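Side-chain contacts in plantazolicin methyltransferase BamL (Bacillus amyloliquefaciens subsp. plantarum, PDB 5DLY), which probably transfers a methyl group from S-adenosylmethionine to the amino nitrogen of a desmethyl precursor of the antibiotic plantazolicin: residues I2-I5 with V6-E10; F195-L198 with L199-V202; V245-Q248 with L249-S252. All coordinates share one frame; numbering follows the deposited sequence.

In the fold
All three contacts lie within single helices and share i to i+4 backbone bonds. Interactions 1 and 2 belong to helices 2-8 and 192-203, which touch: Ile2 CG2 meets Val201 CG2 at 3.9 Å, and Val6 packs on Leu198. Both helices also rest on helix 139-148. Interaction 1 is partly buried, with an apolar side and a salt-bridge network. Interaction 2 is the most buried of the three and mostly apolar; its helix also lies on strand 209-214. Interaction 3 is a surface contact on helix 245-253. Its nearest atoms are about 18 Å from interaction 2, and its polar side chains reach elsewhere.

Interaction 1: I2-I5 with V6-E10; sequences IETI and VRESE
The N-terminal helix 2-8 carries a salt-bridge network of Glu3, Arg7 and Glu10 along one side and ends at Ser9. Glu3 OE2 takes a bond from Arg7 NH1 at 3.3 Å. The nitrogen comes from above the carboxylate plane, 46° out of it, while the oxygen lies in the guanidinium plane. The carboxylate and guanidinium planes are 43° apart. Bends at chi2 in Glu3 and at chi2 and chi3 in Arg7 fold the two chains together, and Glu3 OE2 also lies 3.4 Å from Arg7 CG. Glu10, the first residue of helix 10-21, receives Arg7 NE and NH2 on OE1, at 3.0 and 2.9 Å, so the network joins two helices. This side-on grip, with Glu3 at another point of the edge, probably limits rotation of the guanidinium.

On the apolar side, Ile2 CG1 faces Val6 CG2 at 4.3 Å. Val6 also packs on Pro139 and Ile140 of helix 139-148, and Ile2 on helix 192-203. At the C-terminal end Ser9 OG gives a 2.8 Å bond to Ile5 O. The hydroxyl sits between its own backbone N and carbonyl carbon (chi1 49°), which turns it back to the helix. Ser9 N adds a weak bond to the same oxygen. Such a serine hydroxyl bond to the carbonyl four residues back is common in helices; here it falls at the join of helices 2-8 and 10-21.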
# COMPACT_ATOMS: atom_id res chain seq x y z
N ILE A 2 17.28 7.76 10.33
CA ILE A 2 16.49 7.02 9.35
C ILE A 2 16.86 7.44 7.93
O ILE A 2 16.81 6.61 7.02
CB ILE A 2 14.96 7.13 9.65
CG1 ILE A 2 14.15 6.14 8.80
CG2 ILE A 2 14.46 8.56 9.45
CD1 ILE A 2 14.50 4.68 9.01
N GLU A 3 17.27 8.70 7.74
CA GLU A 3 17.73 9.18 6.45
C GLU A 3 18.88 8.33 5.90
O GLU A 3 18.83 7.89 4.75
CB GLU A 3 18.11 10.67 6.52
CG GLU A 3 18.86 11.21 5.30
CD GLU A 3 17.98 11.38 4.08
OE1 GLU A 3 16.75 11.53 4.24
OE2 GLU A 3 18.52 11.36 2.95
N THR A 4 19.90 8.10 6.73
CA THR A 4 21.05 7.31 6.29
C THR A 4 20.71 5.83 6.05
O THR A 4 21.19 5.24 5.08
CB THR A 4 22.24 7.41 7.28
OG1 THR A 4 22.39 8.77 7.72
CG2 THR A 4 23.52 6.97 6.59
N ILE A 5 19.88 5.24 6.91
CA ILE A 5 19.39 3.87 6.69
C ILE A 5 18.71 3.78 5.33
O ILE A 5 18.97 2.86 4.55
CB ILE A 5 18.41 3.42 7.80
CG1 ILE A 5 19.18 3.06 9.08
CG2 ILE A 5 17.57 2.23 7.36
CD1 ILE A 5 18.36 3.14 10.35
N VAL A 6 17.87 4.76 5.04
CA VAL A 6 17.18 4.83 3.74
C VAL A 6 18.17 5.02 2.58
O VAL A 6 18.05 4.35 1.56
CB VAL A 6 16.07 5.91 3.75
CG1 VAL A 6 15.63 6.28 2.34
CG2 VAL A 6 14.90 5.43 4.58
N ARG A 7 19.15 5.91 2.74
CA ARG A 7 20.14 6.13 1.67
C ARG A 7 21.00 4.90 1.42
O ARG A 7 21.35 4.60 0.27
CB ARG A 7 21.03 7.35 1.95
CG ARG A 7 20.32 8.70 1.90
CD ARG A 7 20.15 9.25 0.48
NE ARG A 7 19.19 8.50 -0.33
CZ ARG A 7 17.86 8.50 -0.16
NH1 ARG A 7 17.30 9.22 0.81
NH2 ARG A 7 17.10 7.77 -0.95
N GLU A 8 21.34 4.17 2.48
CA GLU A 8 22.24 3.03 2.38
C GLU A 8 21.57 1.79 1.81
O GLU A 8 22.25 0.88 1.33
CB GLU A 8 22.90 2.72 3.72
CG GLU A 8 24.04 3.68 4.06
CD GLU A 8 25.13 3.71 2.99
OE1 GLU A 8 25.20 4.70 2.24
OE2 GLU A 8 25.91 2.75 2.89
N SER A 9 20.24 1.76 1.86
CA SER A 9 19.44 0.69 1.25
C SER A 9 18.89 1.07 -0.13
O SER A 9 18.14 0.30 -0.74
CB SER A 9 18.31 0.25 2.19
OG SER A 9 17.57 1.36 2.68
N GLU A 10 19.29 2.23 -0.64
CA GLU A 10 18.81 2.71 -1.93
C GLU A 10 19.10 1.75 -3.09
O GLU A 10 18.23 1.49 -3.92
CB GLU A 10 19.35 4.11 -2.22
CG GLU A 10 18.82 4.75 -3.49
CD GLU A 10 19.39 6.13 -3.72
OE1 GLU A 10 19.10 7.05 -2.92
OE2 GLU A 10 20.13 6.30 -4.71

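Interaction 2: F195-L198 with L199-V202; sequences FKQL and LHVV
Leu199 lies over one face of the Phe195 ring. Its CG stands 4.2 Å above the ring plane, displaced from the ring centre to its border, and Leu199 CD1 is 4.2 Å from Phe195 CZ on the same face. The other flat pair is Gln197 and His200. Here the amide nitrogen NE2 of Gln197 lies in van der Waals contact at the edge of the imidazole, in the ring plane, 3.7 Å from His200 CD2. The amide and imidazole planes are nearly perpendicular, 81° apart. The two side chains extend alongside each other in the same direction.

Gln197 also reaches Val201, whose CG2 is 3.4 Å from Gln197 NE2. The Gln197 chain first leaves with CG opposite the backbone N, then bends at chi2 (51°), and this brings the amide forward along the helix. These contacts follow the i+3 and i+4 spacing of helix 192-203, in the methyltransferase domain of the Rossmann-like clan. The backbone bonds from Leu199, His200, Val201 and Val202 to Phe195, Lys196, Gln197 and Leu198 are regular.

The apolar side of the helix faces the protein. Phe195 and Leu199 pack on strand 209-214 at the edge of the sheet, against Val213. Leu198 and Val202 lean on Ile140 of helix 139-148. Leu198 CD2 bridges neighbours: it is 3.9 Å from Leu199 CD2 and 4.1 Å from Val202 CG1. In Val202 one methyl, CG2, falls between its own backbone N and carbonyl carbon, and both methyls lie 3.4 Å from Leu198 O.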
# COMPACT_ATOMS: atom_id res chain seq x y z
N PHE A 195 10.60 1.05 9.90
CA PHE A 195 9.34 1.64 9.45
C PHE A 195 8.75 2.54 10.53
O PHE A 195 8.28 3.65 10.23
CB PHE A 195 8.39 0.49 9.07
CG PHE A 195 7.13 0.92 8.35
CD1 PHE A 195 7.16 1.85 7.32
CD2 PHE A 195 5.92 0.33 8.68
CE1 PHE A 195 5.99 2.21 6.65
CE2 PHE A 195 4.75 0.68 8.02
CZ PHE A 195 4.79 1.62 7.00
N LYS A 196 8.78 2.08 11.78
CA LYS A 196 8.31 2.87 12.93
C LYS A 196 9.08 4.18 13.05
O LYS A 196 8.48 5.24 13.25
CB LYS A 196 8.44 2.07 14.23
CG LYS A 196 7.29 1.12 14.53
CD LYS A 196 7.34 0.68 15.99
CE LYS A 196 6.07 -0.03 16.43
NZ LYS A 196 6.27 -1.47 16.74
N GLN A 197 10.41 4.10 12.91
CA GLN A 197 11.26 5.28 12.97
C GLN A 197 10.92 6.26 11.85
O GLN A 197 10.83 7.47 12.08
CB GLN A 197 12.74 4.89 12.91
CG GLN A 197 13.69 6.03 13.28
CD GLN A 197 13.35 6.71 14.60
OE1 GLN A 197 13.16 6.05 15.63
NE2 GLN A 197 13.27 8.03 14.57
N LEU A 198 10.71 5.74 10.64
CA LEU A 198 10.36 6.58 9.50
C LEU A 198 9.03 7.33 9.73
O LEU A 198 8.96 8.54 9.49
CB LEU A 198 10.29 5.74 8.20
CG LEU A 198 10.26 6.48 6.86
CD1 LEU A 198 10.85 5.61 5.76
CD2 LEU A 198 8.86 6.95 6.47
N LEU A 199 8.00 6.62 10.19
CA LEU A 199 6.68 7.24 10.41
C LEU A 199 6.69 8.22 11.58
O LEU A 199 5.96 9.21 11.57
CB LEU A 199 5.57 6.19 10.56
CG LEU A 199 5.17 5.39 9.30
CD1 LEU A 199 3.74 4.89 9.42
CD2 LEU A 199 5.34 6.14 7.99
N HIS A 200 7.53 7.96 12.57
CA HIS A 200 7.76 8.91 13.65
C HIS A 200 8.36 10.21 13.12
O HIS A 200 7.85 11.30 13.41
CB HIS A 200 8.68 8.31 14.71
CG HIS A 200 9.15 9.29 15.73
ND1 HIS A 200 8.28 10.00 16.53
CD2 HIS A 200 10.39 9.70 16.07
CE1 HIS A 200 8.97 10.79 17.33
NE2 HIS A 200 10.26 10.63 17.07
N VAL A 201 9.41 10.09 12.33
CA VAL A 201 10.16 11.23 11.82
C VAL A 201 9.31 12.14 10.91
O VAL A 201 9.37 13.36 11.02
CB VAL A 201 11.48 10.78 11.16
CG1 VAL A 201 12.12 11.88 10.34
CG2 VAL A 201 12.44 10.31 12.25
N VAL A 202 8.50 11.53 10.05
CA VAL A 202 7.70 12.30 9.09
C VAL A 202 6.43 12.90 9.70
O VAL A 202 5.79 13.75 9.08
CB VAL A 202 7.35 11.49 7.81
CG1 VAL A 202 8.62 10.97 7.14
CG2 VAL A 202 6.38 10.36 8.13

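Interaction 3: V245-Q248 with L249-S252; sequences VGEQ and LKQS
Residues 245-252 form regular helix, with i to i+4 bonds from Leu249 N to Val245 O, Lys250 N to Gly246 O, Gln251 N to Glu247 O and Ser252 N to Gln248 O. The last is the most bent of the four at hydrogen, at 144°.

Among the side chains the main meeting is between Glu247 and Lys250, three residues apart. It is a contact of the aliphatic part of the lysine with the carboxylate. Lys250 CD lies 3.9 Å from Glu247 OE2 and 4.0 Å from OE1 of the same residue. A bend at chi2 (-57°) folds the Glu247 chain and sets its carboxylate beside this methylene. The two side chains pass at a slant. The charged ends do not pair. Lys250 NZ is 6.0 Å from Glu247 OE2, and the bend at chi4 (-67°) turns it off the extended line of its chain. The opposite charges may still attract weakly at this distance.

Lys250 NZ instead forms a salt bridge with Glu36, and Glu247 OE1 is hydrogen-bonded to the hydroxyl of Ser39; both partners belong to the long helix 23-56. The polar side of helix 245-253 is thus tied to that helix, at the surface of the methyltransferase. The Lys250 side chain is about 8 Å from the bound thiazole substrate analogue, near it but not in contact.

Gln251 is the buried residue here. Its CG lies 3.2 Å from Glu247 O, and its NE2 reaches Ser39 OG, so one serine hydroxyl serves both Glu247 and Gln251. Gln248 sends its chain back past the start of the helix, to a weak hydrogen bond from NE2 to Leu241 O at the end of helix 235-241.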
# COMPACT_ATOMS: atom_id res chain seq x y z
N VAL A 245 -11.95 -21.04 0.47
CA VAL A 245 -11.17 -21.89 1.36
C VAL A 245 -9.66 -21.72 1.14
O VAL A 245 -8.91 -21.46 2.09
CB VAL A 245 -11.57 -23.37 1.18
CG1 VAL A 245 -10.67 -24.28 2.01
CG2 VAL A 245 -13.03 -23.56 1.56
N GLY A 246 -9.23 -21.83 -0.11
CA GLY A 246 -7.81 -21.75 -0.44
C GLY A 246 -7.19 -20.39 -0.14
O GLY A 246 -6.04 -20.32 0.28
N GLU A 247 -7.96 -19.32 -0.33
CA GLU A 247 -7.42 -17.99 -0.06
C GLU A 247 -7.34 -17.70 1.44
O GLU A 247 -6.38 -17.07 1.90
CB GLU A 247 -8.18 -16.89 -0.82
CG GLU A 247 -7.96 -16.94 -2.33
CD GLU A 247 -6.49 -16.84 -2.74
OE1 GLU A 247 -5.76 -16.01 -2.16
OE2 GLU A 247 -6.06 -17.60 -3.64
N GLN A 248 -8.30 -18.21 2.21
CA GLN A 248 -8.22 -18.07 3.67
C GLN A 248 -6.97 -18.77 4.19
O GLN A 248 -6.25 -18.23 5.04
CB GLN A 248 -9.48 -18.63 4.34
CG GLN A 248 -10.74 -17.81 4.12
CD GLN A 248 -11.92 -18.31 4.93
OE1 GLN A 248 -12.01 -19.49 5.23
NE2 GLN A 248 -12.82 -17.41 5.28
N LEU A 249 -6.68 -19.97 3.67
CA LEU A 249 -5.49 -20.71 4.11
C LEU A 249 -4.21 -20.00 3.67
O LEU A 249 -3.25 -19.90 4.45
CB LEU A 249 -5.52 -22.17 3.63
CG LEU A 249 -4.36 -23.08 4.06
CD1 LEU A 249 -4.20 -23.14 5.57
CD2 LEU A 249 -4.53 -24.48 3.49
N LYS A 250 -4.19 -19.48 2.44
CA LYS A 250 -3.06 -18.69 1.96
C LYS A 250 -2.77 -17.52 2.89
O LYS A 250 -1.62 -17.27 3.25
CB LYS A 250 -3.29 -18.20 0.53
CG LYS A 250 -2.86 -19.19 -0.54
CD LYS A 250 -2.68 -18.51 -1.89
CE LYS A 250 -2.04 -19.44 -2.91
NZ LYS A 250 -0.63 -19.80 -2.59
N GLN A 251 -3.83 -16.83 3.30
CA GLN A 251 -3.72 -15.68 4.19
C GLN A 251 -3.22 -16.07 5.58
O GLN A 251 -2.52 -15.30 6.24
CB GLN A 251 -5.05 -14.93 4.27
CG GLN A 251 -5.38 -14.19 2.99
CD GLN A 251 -6.81 -13.70 2.91
OE1 GLN A 251 -7.50 -13.57 3.93
NE2 GLN A 251 -7.27 -13.41 1.69
N SER A 252 -3.59 -17.27 6.02
CA SER A 252 -3.13 -17.81 7.29
C SER A 252 -1.63 -18.14 7.24
O SER A 252 -0.91 -17.94 8.22
CB SER A 252 -3.93 -19.07 7.64
OG SER A 252 -3.56 -19.59 8.91